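Local coordinates for protein succinylglutamate desuccinylase (PDB 2BCO) that probably hydrolyses N-succinylglutamate to succinate and glutamate with a single zinc ion, the last step of arginine breakdown by the AST pathway, at residues F84-A89 and L244-Q249; R106-N111 and P123-A128; T172-R177 and N210-A215; V262-V267 and A324-E329. All blocks are in the same frame, centred on the assembly; numbering follows the deposited sequence.

Contact 1: residues F84-A89 and L244-Q249; sequences FQKVDA and LIAEAQ
Gln-85 meets the end of helix 235-245 with its amide: NE2 lies 3.4 Å from Ile-245 CD1 and also rests on the methyl of Ala-246. The amide cannot swing freely, because NE2 donates a 2.8 Å hydrogen bond to Lys-86 O, an acceptor close to the amide plane, while OE1 accepts from Arg-242 on the same helix. Lys-86 adds its carbonyl oxygen, which faces two methyl groups at once, with O 3.0 Å from Ile-245 CD1 and 3.1 Å from Ala-246 CB. The isoleucine chi2 of 99° leaves CD1 off a staggered position, consistent with tight packing. Val-87 points its CB away from the helix end, yet CG2 still touches Ile-245 CD1 at 3.9 Å, so this one methyl is wedged among Gln-85, Lys-86 and Val-87. At Asp-88 and Ala-89 the backbone takes over. Both amides donate to Ile-245 O, Asp-88 N at 2.8 Å with an N-H...O angle of 156° and in the carbonyl plane, Ala-89 N from a tilted approach at 3.0 Å. The Asp-88 and Glu-247 side chains cross at about a right angle, OD2 of Asp-88 lying 3.1 Å from Glu-247 CG; the acid group of Glu-247 turns instead to Lys-54 in a salt bridge. Glu-247, with phi of 51°, closes the helix in a Schellman motif. Leading from helix 68-81 into strand 90-95, the loop thus leans on the C-terminal end of helix 235-245, while Leu-244 packs onto strands 55-60 and 149-157 and Val-87 onto Ile-80.

Contact 2: residues R106-N111 and P123-A128; sequences RFLEEN and PTKELA
Glu-126 pushes its carboxylate into the turn of Leu-108, Glu-109 and Glu-110, where three successive backbone amides bind it. OE1 accepts from Glu-110 N at 2.8 Å and from Glu-109 N at 3.1 Å, both arriving on the same face of the carboxylate; the Glu-109 amide lies on the syn side, whereas that of Glu-110 stands 63° out of the plane. OE2 takes Leu-108 N at 2.9 Å, again from above the plane, and a further bond from His-97 NE2. A bend at chi2 (78°) folds the chain back so that the acid reaches these donors, a setting that would be expected to favour its ionised form. The turn is thereby pinned to the first turn of helix 125-141, whose N-cap is Thr-124: OG1 accepts from Leu-127 N in a capping bond. The same loop runs on to Asn-111, whose OD1 is hydrogen-bonded to NE2 of the zinc ligand His-63. Glu-109 returns the grip from the other segment. Its chain runs extended beyond CG, and OE2 accepts from Lys-125 N, an amide of that same first helical turn, at 2.9 Å. The Glu-109 and Lys-125 side chains cross at about a right angle, with Glu-109 OE1 3.6 Å from Lys-125 CG, but the ammonium group stays beyond salt-bridge range. Farther along the lysine, CD packs against Leu-108 CD1 at 3.8 Å. One water donates to Glu-110 OE1 at 2.6 Å and accepts from Thr-124 OG1.

Contact 3: residues T172-R177 and N210-A215; sequences TRHPVR and NYSAQA
Val-176 O and Ala-215 O are tied together by one water, which donates to both, at 2.7 Å from the former and 2.8 Å from the latter. Two carbonyl oxygens, neither of which could donate to the other, are thus linked across the contact. The valine side chain lies against the carbonyl of Ala-213 in the other segment: CB is 3.2 Å from Ala-213 O and CG1 3.3 Å from that same oxygen, and CG1 also reaches the carbonyl carbon of Ser-212. A second water joins the segments nearer the helix, donating to Pro-175 O at 3.2 Å and, weakly, to Ser-212 O. The segment 210-215 is the link between helix 203-211 and strand 214-220; Ser-212, with a positive phi of 53°, lies in the short connection between the two. Strand 214-220 runs parallel to strand 149-157, which carries the zinc ligand His-155, and antiparallel to strand 165-169, and farther along it bears Glu-219, the predicted active-site residue. In this connection the hydroxyl of Ser-212 stands over one face of the His-174 imidazole, offset toward the rim, with OG 3.0 Å from ND1. The histidine ring is brought there by a chi1 of -62°, CG lying opposite the carbonyl carbon. Its backbone is set by an ST turn, in which His-174 N donates to Thr-172 OG1 at 3.2 Å, nearly straight at 168°. That threonine hydroxyl is also bonded to Glu-209 of helix 203-211.

Contact 4: residues V262-V267 and A324-E329; sequences VSRTIV and ALMVCE
Met-326, present as selenomethionine, lies side by side with Arg-264, the two side chains pointing the same way. Its CB meets Arg-264 O at 3.5 Å and Arg-264 CG at 3.8 Å. One atom on, CG stands 4.2 Å above the centre of the guanidinium plane and also touches Ile-266 CG1. Bends at chi2 (-63°) and chi3 turn the chain beyond CG, bringing the terminal CE to 3.9 Å from Arg-264 NH2. The guanidinium is held by a salt bridge from NE to Glu-308. Beneath these side chains the backbones pair antiparallel, strand axes at 159°: Met-326 N donates to Arg-264 O at 2.9 Å, almost in line with the carbonyl, and Ile-266 N to Ala-324 O at 2.9 Å. On the other face Leu-325 CD1 lies against Val-262 CG1 and Thr-265 OG1. The regular pairing breaks where Ser-263 and Arg-264 both face Met-326, whose O accepts from Arg-264 N at 3.2 Å and weakly from Ser-263 N. This one-residue shift is a classic beta bulge, set at the corner where strand 258-267 turns within the barrel-sandwich hybrid domain of the AspA/AstE family.

Overall arrangement
Contacts 2 and 3 lie in the catalytic domain, where contact 1 joins the loop 84-89 to the end of helix 235-245; contact 4 lies in the hybrid domain. Contact 2 comes near the metal: the Phe-107 side chain is about 9 Å from the zinc ion held by His-63, Glu-66 and His-155, and Asn-111 is hydrogen-bonded to His-63. Contact 3 starts the strand that bears Glu-219, the predicted active-site residue, with the Ala-215 side chain about 11 Å from that of His-155. The Leu-325 side chain of contact 4 lies about 14 Å from the zinc. Contact 1 is remote; its centre lies about 34 Å from that of contact 2. Contacts 3 and 4 approach within about 8 Å, nearest atoms.

Contact 1: residues F84-A89 and L244-Q249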
# COMPACT_ATOMS: atom_id res chain seq x y z
N PHE A 84 18.01 16.23 -9.03
CA PHE A 84 18.64 15.74 -7.81
C PHE A 84 18.41 14.24 -7.62
O PHE A 84 19.28 13.53 -7.09
CB PHE A 84 18.10 16.52 -6.61
CG PHE A 84 18.64 16.04 -5.29
CD1 PHE A 84 17.95 15.07 -4.56
CD2 PHE A 84 19.84 16.53 -4.79
CE1 PHE A 84 18.45 14.61 -3.33
CE2 PHE A 84 20.35 16.08 -3.57
CZ PHE A 84 19.66 15.11 -2.83
N GLN A 85 17.24 13.76 -8.02
CA GLN A 85 16.92 12.34 -7.90
C GLN A 85 17.18 11.66 -9.23
O GLN A 85 16.64 12.06 -10.27
CB GLN A 85 15.45 12.15 -7.50
CG GLN A 85 14.98 10.70 -7.49
CD GLN A 85 15.80 9.81 -6.58
OE1 GLN A 85 15.93 10.09 -5.39
NE2 GLN A 85 16.35 8.73 -7.13
N LYS A 86 18.03 10.65 -9.21
CA LYS A 86 18.36 9.91 -10.42
C LYS A 86 17.20 8.97 -10.74
O LYS A 86 16.71 8.24 -9.87
CB LYS A 86 19.66 9.12 -10.20
CG LYS A 86 20.07 8.23 -11.36
CD LYS A 86 21.26 7.37 -10.97
CE LYS A 86 21.45 6.19 -11.92
NZ LYS A 86 21.85 6.63 -13.29
N VAL A 87 16.75 8.99 -11.99
CA VAL A 87 15.64 8.13 -12.39
C VAL A 87 16.11 7.02 -13.31
O VAL A 87 16.69 7.28 -14.36
CB VAL A 87 14.54 8.94 -13.09
CG1 VAL A 87 13.41 8.03 -13.49
CG2 VAL A 87 14.04 10.03 -12.17
N ASP A 88 15.86 5.79 -12.90
CA ASP A 88 16.28 4.63 -13.68
C ASP A 88 15.12 3.68 -13.97
O ASP A 88 15.20 2.84 -14.86
CB ASP A 88 17.37 3.88 -12.93
CG ASP A 88 18.22 3.04 -13.84
OD1 ASP A 88 19.12 3.60 -14.51
OD2 ASP A 88 17.99 1.81 -13.90
N ALA A 89 14.04 3.81 -13.22
CA ALA A 89 12.89 2.95 -13.42
C ALA A 89 11.71 3.77 -13.93
O ALA A 89 11.59 4.96 -13.62
CB ALA A 89 12.52 2.26 -12.12
N LEU A 244 15.29 2.52 -5.10
CA LEU A 244 14.57 1.64 -6.00
C LEU A 244 14.28 2.31 -7.34
O LEU A 244 14.47 1.70 -8.40
CB LEU A 244 13.26 1.18 -5.35
CG LEU A 244 12.36 0.21 -6.12
CD1 LEU A 244 13.11 -1.11 -6.35
CD2 LEU A 244 11.06 -0.04 -5.35
N ILE A 245 13.82 3.55 -7.30
CA ILE A 245 13.53 4.24 -8.55
C ILE A 245 14.85 4.57 -9.28
O ILE A 245 14.87 4.74 -10.50
CB ILE A 245 12.70 5.54 -8.30
CG1 ILE A 245 13.61 6.71 -7.95
CG2 ILE A 245 11.71 5.33 -7.16
CD1 ILE A 245 13.88 7.60 -9.13
N ALA A 246 15.96 4.62 -8.54
CA ALA A 246 17.26 4.92 -9.14
C ALA A 246 18.11 3.68 -9.38
O ALA A 246 19.23 3.79 -9.88
CB ALA A 246 18.03 5.91 -8.27
N GLU A 247 17.59 2.50 -9.04
CA GLU A 247 18.33 1.25 -9.22
C GLU A 247 19.73 1.34 -8.62
O GLU A 247 20.72 1.06 -9.29
CB GLU A 247 18.45 0.90 -10.71
CG GLU A 247 17.22 0.25 -11.30
CD GLU A 247 16.91 -1.10 -10.67
OE1 GLU A 247 16.53 -1.13 -9.48
OE2 GLU A 247 17.06 -2.13 -11.37
N ALA A 248 19.81 1.72 -7.35
CA ALA A 248 21.09 1.86 -6.68
C ALA A 248 21.15 1.22 -5.30
O ALA A 248 20.15 0.71 -4.79
CB ALA A 248 21.45 3.34 -6.57
N GLN A 249 22.35 1.27 -4.71
CA GLN A 249 22.63 0.75 -3.38
C GLN A 249 21.99 -0.61 -3.06
O GLN A 249 21.17 -0.72 -2.15
CB GLN A 249 22.18 1.78 -2.33
CG GLN A 249 23.05 1.84 -1.08
CD GLN A 249 23.02 0.55 -0.27
OE1 GLN A 249 21.96 0.12 0.20
NE2 GLN A 249 24.19 -0.06 -0.09

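Contact 2: residues R106-N111 and P123-A128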
# COMPACT_ATOMS: atom_id res chain seq x y z
N ARG A 106 -11.21 9.58 5.49
CA ARG A 106 -10.74 8.34 4.91
C ARG A 106 -11.31 8.21 3.50
O ARG A 106 -10.61 7.86 2.54
CB ARG A 106 -11.19 7.16 5.78
CG ARG A 106 -10.40 5.91 5.55
CD ARG A 106 -10.82 4.76 6.46
NE ARG A 106 -9.78 3.73 6.45
CZ ARG A 106 -10.00 2.44 6.70
NH1 ARG A 106 -11.22 2.01 6.98
NH2 ARG A 106 -8.99 1.58 6.65
N PHE A 107 -12.60 8.50 3.39
CA PHE A 107 -13.31 8.44 2.12
C PHE A 107 -14.51 9.38 2.16
O PHE A 107 -14.79 10.00 3.20
CB PHE A 107 -13.77 7.01 1.85
CG PHE A 107 -14.63 6.42 2.95
CD1 PHE A 107 -15.96 6.80 3.10
CD2 PHE A 107 -14.11 5.45 3.80
CE1 PHE A 107 -16.77 6.22 4.09
CE2 PHE A 107 -14.90 4.86 4.80
CZ PHE A 107 -16.24 5.24 4.94
N LEU A 108 -15.22 9.51 1.04
CA LEU A 108 -16.38 10.39 0.99
C LEU A 108 -17.65 9.56 1.12
O LEU A 108 -18.46 9.80 2.02
CB LEU A 108 -16.38 11.17 -0.31
CG LEU A 108 -15.14 12.06 -0.50
CD1 LEU A 108 -15.26 12.80 -1.83
CD2 LEU A 108 -15.02 13.07 0.65
N GLU A 109 -17.83 8.59 0.24
CA GLU A 109 -19.00 7.75 0.31
C GLU A 109 -18.66 6.33 0.76
O GLU A 109 -19.29 5.80 1.67
CB GLU A 109 -19.73 7.76 -1.03
CG GLU A 109 -20.25 9.16 -1.38
CD GLU A 109 -20.90 9.25 -2.75
OE1 GLU A 109 -21.36 10.36 -3.09
OE2 GLU A 109 -20.94 8.24 -3.48
N GLU A 110 -17.64 5.73 0.16
CA GLU A 110 -17.25 4.37 0.53
C GLU A 110 -15.73 4.15 0.46
O GLU A 110 -15.05 4.80 -0.31
CB GLU A 110 -17.95 3.38 -0.40
CG GLU A 110 -18.33 2.07 0.26
CD GLU A 110 -18.73 1.02 -0.75
OE1 GLU A 110 -19.41 1.38 -1.72
OE2 GLU A 110 -18.36 -0.17 -0.57
N ASN A 111 -15.22 3.24 1.28
CA ASN A 111 -13.79 2.91 1.33
C ASN A 111 -13.31 2.53 -0.08
O ASN A 111 -13.68 1.49 -0.60
CB ASN A 111 -13.56 1.73 2.28
CG ASN A 111 -12.07 1.40 2.49
OD1 ASN A 111 -11.20 1.82 1.73
ND2 ASN A 111 -11.79 0.64 3.52
N PRO A 123 -23.31 2.39 -6.98
CA PRO A 123 -22.59 3.53 -7.57
C PRO A 123 -22.16 4.53 -6.49
O PRO A 123 -23.00 4.98 -5.71
CB PRO A 123 -23.62 4.14 -8.52
CG PRO A 123 -24.58 3.01 -8.79
CD PRO A 123 -24.70 2.34 -7.46
N THR A 124 -20.87 4.85 -6.43
CA THR A 124 -20.35 5.82 -5.45
C THR A 124 -19.23 6.62 -6.10
O THR A 124 -18.73 6.25 -7.15
CB THR A 124 -19.77 5.13 -4.18
OG1 THR A 124 -18.64 4.31 -4.53
CG2 THR A 124 -20.84 4.30 -3.48
N LYS A 125 -18.84 7.73 -5.48
CA LYS A 125 -17.74 8.52 -6.04
C LYS A 125 -16.50 7.63 -6.13
O LYS A 125 -15.76 7.67 -7.10
CB LYS A 125 -17.42 9.73 -5.16
CG LYS A 125 -18.48 10.80 -5.13
CD LYS A 125 -17.98 12.05 -4.40
CE LYS A 125 -19.08 13.09 -4.25
NZ LYS A 125 -19.69 13.45 -5.57
N GLU A 126 -16.28 6.83 -5.09
CA GLU A 126 -15.11 5.95 -5.08
C GLU A 126 -15.15 4.84 -6.13
O GLU A 126 -14.10 4.41 -6.63
CB GLU A 126 -14.93 5.37 -3.67
CG GLU A 126 -14.40 6.38 -2.63
CD GLU A 126 -15.45 7.35 -2.09
OE1 GLU A 126 -16.66 7.02 -2.10
OE2 GLU A 126 -15.07 8.45 -1.61
N LEU A 127 -16.35 4.38 -6.49
CA LEU A 127 -16.47 3.32 -7.49
C LEU A 127 -15.91 3.81 -8.82
O LEU A 127 -15.09 3.13 -9.47
CB LEU A 127 -17.93 2.90 -7.68
CG LEU A 127 -18.23 1.41 -7.91
CD1 LEU A 127 -19.51 1.26 -8.73
CD2 LEU A 127 -17.08 0.73 -8.62
N ALA A 128 -16.35 5.00 -9.23
CA ALA A 128 -15.91 5.61 -10.47
C ALA A 128 -14.40 5.83 -10.45
O ALA A 128 -13.74 5.67 -11.48
CB ALA A 128 -16.63 6.95 -10.68
O HOH W 1 -19.39 1.64 -4.29

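Contact 3: residues T172-R177 and N210-A215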
# COMPACT_ATOMS: atom_id res chain seq x y z
N THR A 172 -2.51 -14.35 -4.43
CA THR A 172 -2.79 -14.63 -5.83
C THR A 172 -1.99 -15.86 -6.23
O THR A 172 -1.01 -16.20 -5.57
CB THR A 172 -2.40 -13.44 -6.73
OG1 THR A 172 -2.51 -13.83 -8.10
CG2 THR A 172 -0.96 -13.00 -6.45
N ARG A 173 -2.42 -16.54 -7.29
CA ARG A 173 -1.72 -17.74 -7.76
C ARG A 173 -0.41 -17.33 -8.45
O ARG A 173 0.49 -18.14 -8.64
CB ARG A 173 -2.60 -18.51 -8.74
CG ARG A 173 -2.83 -17.79 -10.07
CD ARG A 173 -3.94 -18.46 -10.86
NE ARG A 173 -4.67 -17.49 -11.67
CZ ARG A 173 -4.30 -17.10 -12.88
NH1 ARG A 173 -3.21 -17.61 -13.43
NH2 ARG A 173 -5.01 -16.20 -13.54
N HIS A 174 -0.32 -16.06 -8.83
CA HIS A 174 0.87 -15.54 -9.49
C HIS A 174 1.99 -15.36 -8.45
O HIS A 174 1.73 -15.07 -7.28
CB HIS A 174 0.59 -14.19 -10.14
CG HIS A 174 -0.44 -14.23 -11.22
ND1 HIS A 174 -0.25 -14.91 -12.41
CD2 HIS A 174 -1.68 -13.69 -11.29
CE1 HIS A 174 -1.32 -14.77 -13.16
NE2 HIS A 174 -2.21 -14.04 -12.51
N PRO A 175 3.25 -15.56 -8.87
CA PRO A 175 4.39 -15.39 -7.96
C PRO A 175 4.70 -13.90 -7.81
O PRO A 175 5.39 -13.32 -8.63
CB PRO A 175 5.52 -16.15 -8.67
CG PRO A 175 5.19 -15.92 -10.13
CD PRO A 175 3.68 -16.13 -10.16
N VAL A 176 4.16 -13.27 -6.76
CA VAL A 176 4.35 -11.84 -6.56
C VAL A 176 5.11 -11.54 -5.27
O VAL A 176 5.15 -10.40 -4.82
CB VAL A 176 2.98 -11.11 -6.54
CG1 VAL A 176 2.22 -11.40 -7.82
CG2 VAL A 176 2.16 -11.57 -5.32
N ARG A 177 5.70 -12.57 -4.68
CA ARG A 177 6.44 -12.40 -3.44
C ARG A 177 7.89 -12.76 -3.71
O ARG A 177 8.42 -13.72 -3.17
CB ARG A 177 5.84 -13.31 -2.37
CG ARG A 177 4.40 -12.93 -2.03
CD ARG A 177 3.77 -13.91 -1.06
NE ARG A 177 2.47 -13.45 -0.60
CZ ARG A 177 1.57 -14.22 0.01
NH1 ARG A 177 1.84 -15.50 0.22
NH2 ARG A 177 0.41 -13.72 0.39
N ASN A 210 -4.25 -9.33 -11.26
CA ASN A 210 -4.46 -9.12 -12.69
C ASN A 210 -3.25 -8.80 -13.54
O ASN A 210 -3.35 -8.80 -14.76
CB ASN A 210 -5.52 -8.04 -12.88
CG ASN A 210 -6.88 -8.50 -12.45
OD1 ASN A 210 -7.47 -9.37 -13.08
ND2 ASN A 210 -7.39 -7.94 -11.36
N TYR A 211 -2.11 -8.53 -12.92
CA TYR A 211 -0.93 -8.21 -13.71
C TYR A 211 0.35 -8.80 -13.15
O TYR A 211 1.44 -8.47 -13.60
CB TYR A 211 -0.81 -6.69 -13.85
CG TYR A 211 -1.97 -6.09 -14.62
CD1 TYR A 211 -1.97 -6.09 -16.01
CD2 TYR A 211 -3.08 -5.56 -13.96
CE1 TYR A 211 -3.06 -5.59 -16.74
CE2 TYR A 211 -4.18 -5.05 -14.68
CZ TYR A 211 -4.16 -5.07 -16.07
OH TYR A 211 -5.22 -4.57 -16.79
N SER A 212 0.20 -9.69 -12.17
CA SER A 212 1.34 -10.35 -11.55
C SER A 212 2.40 -9.37 -11.05
O SER A 212 3.59 -9.66 -11.11
CB SER A 212 2.00 -11.31 -12.55
OG SER A 212 1.06 -12.24 -13.05
N ALA A 213 1.96 -8.22 -10.55
CA ALA A 213 2.91 -7.23 -10.06
C ALA A 213 3.40 -7.58 -8.66
O ALA A 213 2.67 -8.18 -7.87
CB ALA A 213 2.26 -5.84 -10.05
N GLN A 214 4.64 -7.23 -8.36
CA GLN A 214 5.22 -7.46 -7.04
C GLN A 214 4.57 -6.32 -6.27
O GLN A 214 5.03 -5.18 -6.28
CB GLN A 214 6.75 -7.34 -7.13
CG GLN A 214 7.32 -8.45 -8.04
CD GLN A 214 8.71 -8.17 -8.58
OE1 GLN A 214 9.71 -8.43 -7.91
NE2 GLN A 214 8.79 -7.63 -9.80
N ALA A 215 3.45 -6.63 -5.63
CA ALA A 215 2.66 -5.62 -4.96
C ALA A 215 2.53 -5.69 -3.45
O ALA A 215 2.53 -6.76 -2.85
CB ALA A 215 1.27 -5.61 -5.59
O HOH W 2 4.91 -12.72 -11.75
O HOH W 3 3.68 -9.29 -2.89

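Contact 4: residues V262-V267 and A324-E329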
# COMPACT_ATOMS: atom_id res chain seq x y z
N VAL A 262 -1.59 -15.69 8.15
CA VAL A 262 -2.90 -15.60 8.78
C VAL A 262 -3.28 -16.88 9.54
O VAL A 262 -3.56 -17.91 8.94
CB VAL A 262 -3.98 -15.28 7.73
CG1 VAL A 262 -5.35 -15.23 8.39
CG2 VAL A 262 -3.64 -13.96 7.05
N SER A 263 -3.28 -16.80 10.87
CA SER A 263 -3.65 -17.95 11.70
C SER A 263 -5.08 -18.30 11.35
O SER A 263 -5.38 -19.43 10.99
CB SER A 263 -3.55 -17.60 13.18
OG SER A 263 -2.24 -17.21 13.53
N ARG A 264 -5.97 -17.32 11.46
CA ARG A 264 -7.37 -17.50 11.12
C ARG A 264 -8.06 -16.17 10.87
O ARG A 264 -7.59 -15.12 11.30
CB ARG A 264 -8.09 -18.31 12.20
CG ARG A 264 -8.01 -17.75 13.60
CD ARG A 264 -8.21 -18.88 14.61
NE ARG A 264 -8.20 -18.40 15.99
CZ ARG A 264 -9.20 -17.75 16.56
NH1 ARG A 264 -10.31 -17.49 15.87
NH2 ARG A 264 -9.10 -17.34 17.81
N THR A 265 -9.17 -16.24 10.15
CA THR A 265 -9.94 -15.06 9.81
C THR A 265 -11.25 -15.06 10.60
O THR A 265 -11.97 -16.05 10.62
CB THR A 265 -10.23 -15.02 8.28
OG1 THR A 265 -10.91 -13.81 7.94
CG2 THR A 265 -11.08 -16.21 7.88
N ILE A 266 -11.54 -13.94 11.27
CA ILE A 266 -12.75 -13.80 12.07
C ILE A 266 -13.91 -13.22 11.26
O ILE A 266 -13.78 -12.15 10.67
CB ILE A 266 -12.50 -12.88 13.30
CG1 ILE A 266 -11.31 -13.40 14.11
CG2 ILE A 266 -13.76 -12.80 14.16
CD1 ILE A 266 -11.46 -14.83 14.60
N VAL A 267 -15.04 -13.92 11.25
CA VAL A 267 -16.21 -13.46 10.51
C VAL A 267 -17.42 -13.23 11.43
O VAL A 267 -17.77 -14.11 12.21
CB VAL A 267 -16.62 -14.48 9.42
CG1 VAL A 267 -17.76 -13.92 8.58
CG2 VAL A 267 -15.42 -14.84 8.55
N ALA A 324 -11.89 -9.33 11.73
CA ALA A 324 -10.49 -9.30 12.15
C ALA A 324 -9.63 -10.41 11.56
O ALA A 324 -10.13 -11.40 11.02
CB ALA A 324 -10.41 -9.35 13.68
N LEU A 325 -8.33 -10.23 11.70
CA LEU A 325 -7.34 -11.18 11.23
C LEU A 325 -6.55 -11.60 12.45
O LEU A 325 -6.25 -10.78 13.31
CB LEU A 325 -6.41 -10.51 10.22
CG LEU A 325 -6.30 -11.06 8.79
CD1 LEU A 325 -7.55 -11.83 8.38
CD2 LEU A 325 -6.06 -9.88 7.85
N MSE A 326 -6.27 -12.89 12.57
CA MSE A 326 -5.46 -13.38 13.68
C MSE A 326 -4.21 -13.86 12.96
O MSE A 326 -4.28 -14.70 12.07
CB MSE A 326 -6.15 -14.54 14.39
CG MSE A 326 -7.45 -14.18 15.09
SE MSE A 326 -7.19 -12.91 16.51
CE MSE A 326 -6.84 -14.15 17.96
N VAL A 327 -3.07 -13.31 13.34
CA VAL A 327 -1.82 -13.67 12.69
C VAL A 327 -0.77 -14.16 13.66
O VAL A 327 -0.92 -14.02 14.88
CB VAL A 327 -1.26 -12.47 11.93
CG1 VAL A 327 -2.33 -11.93 10.98
CG2 VAL A 327 -0.83 -11.39 12.91
N CYS A 328 0.29 -14.74 13.12
CA CYS A 328 1.39 -15.26 13.92
C CYS A 328 2.63 -15.35 13.05
O CYS A 328 2.52 -15.56 11.84
CB CYS A 328 1.04 -16.64 14.48
SG CYS A 328 0.69 -17.90 13.22
N GLU A 329 3.79 -15.19 13.66
CA GLU A 329 5.04 -15.28 12.91
C GLU A 329 5.07 -16.62 12.18
O GLU A 329 4.50 -17.61 12.63
CB GLU A 329 6.25 -15.19 13.84
CG GLU A 329 6.38 -13.88 14.58
CD GLU A 329 7.79 -13.65 15.11
OE1 GLU A 329 7.99 -12.69 15.88
OE2 GLU A 329 8.70 -14.42 14.75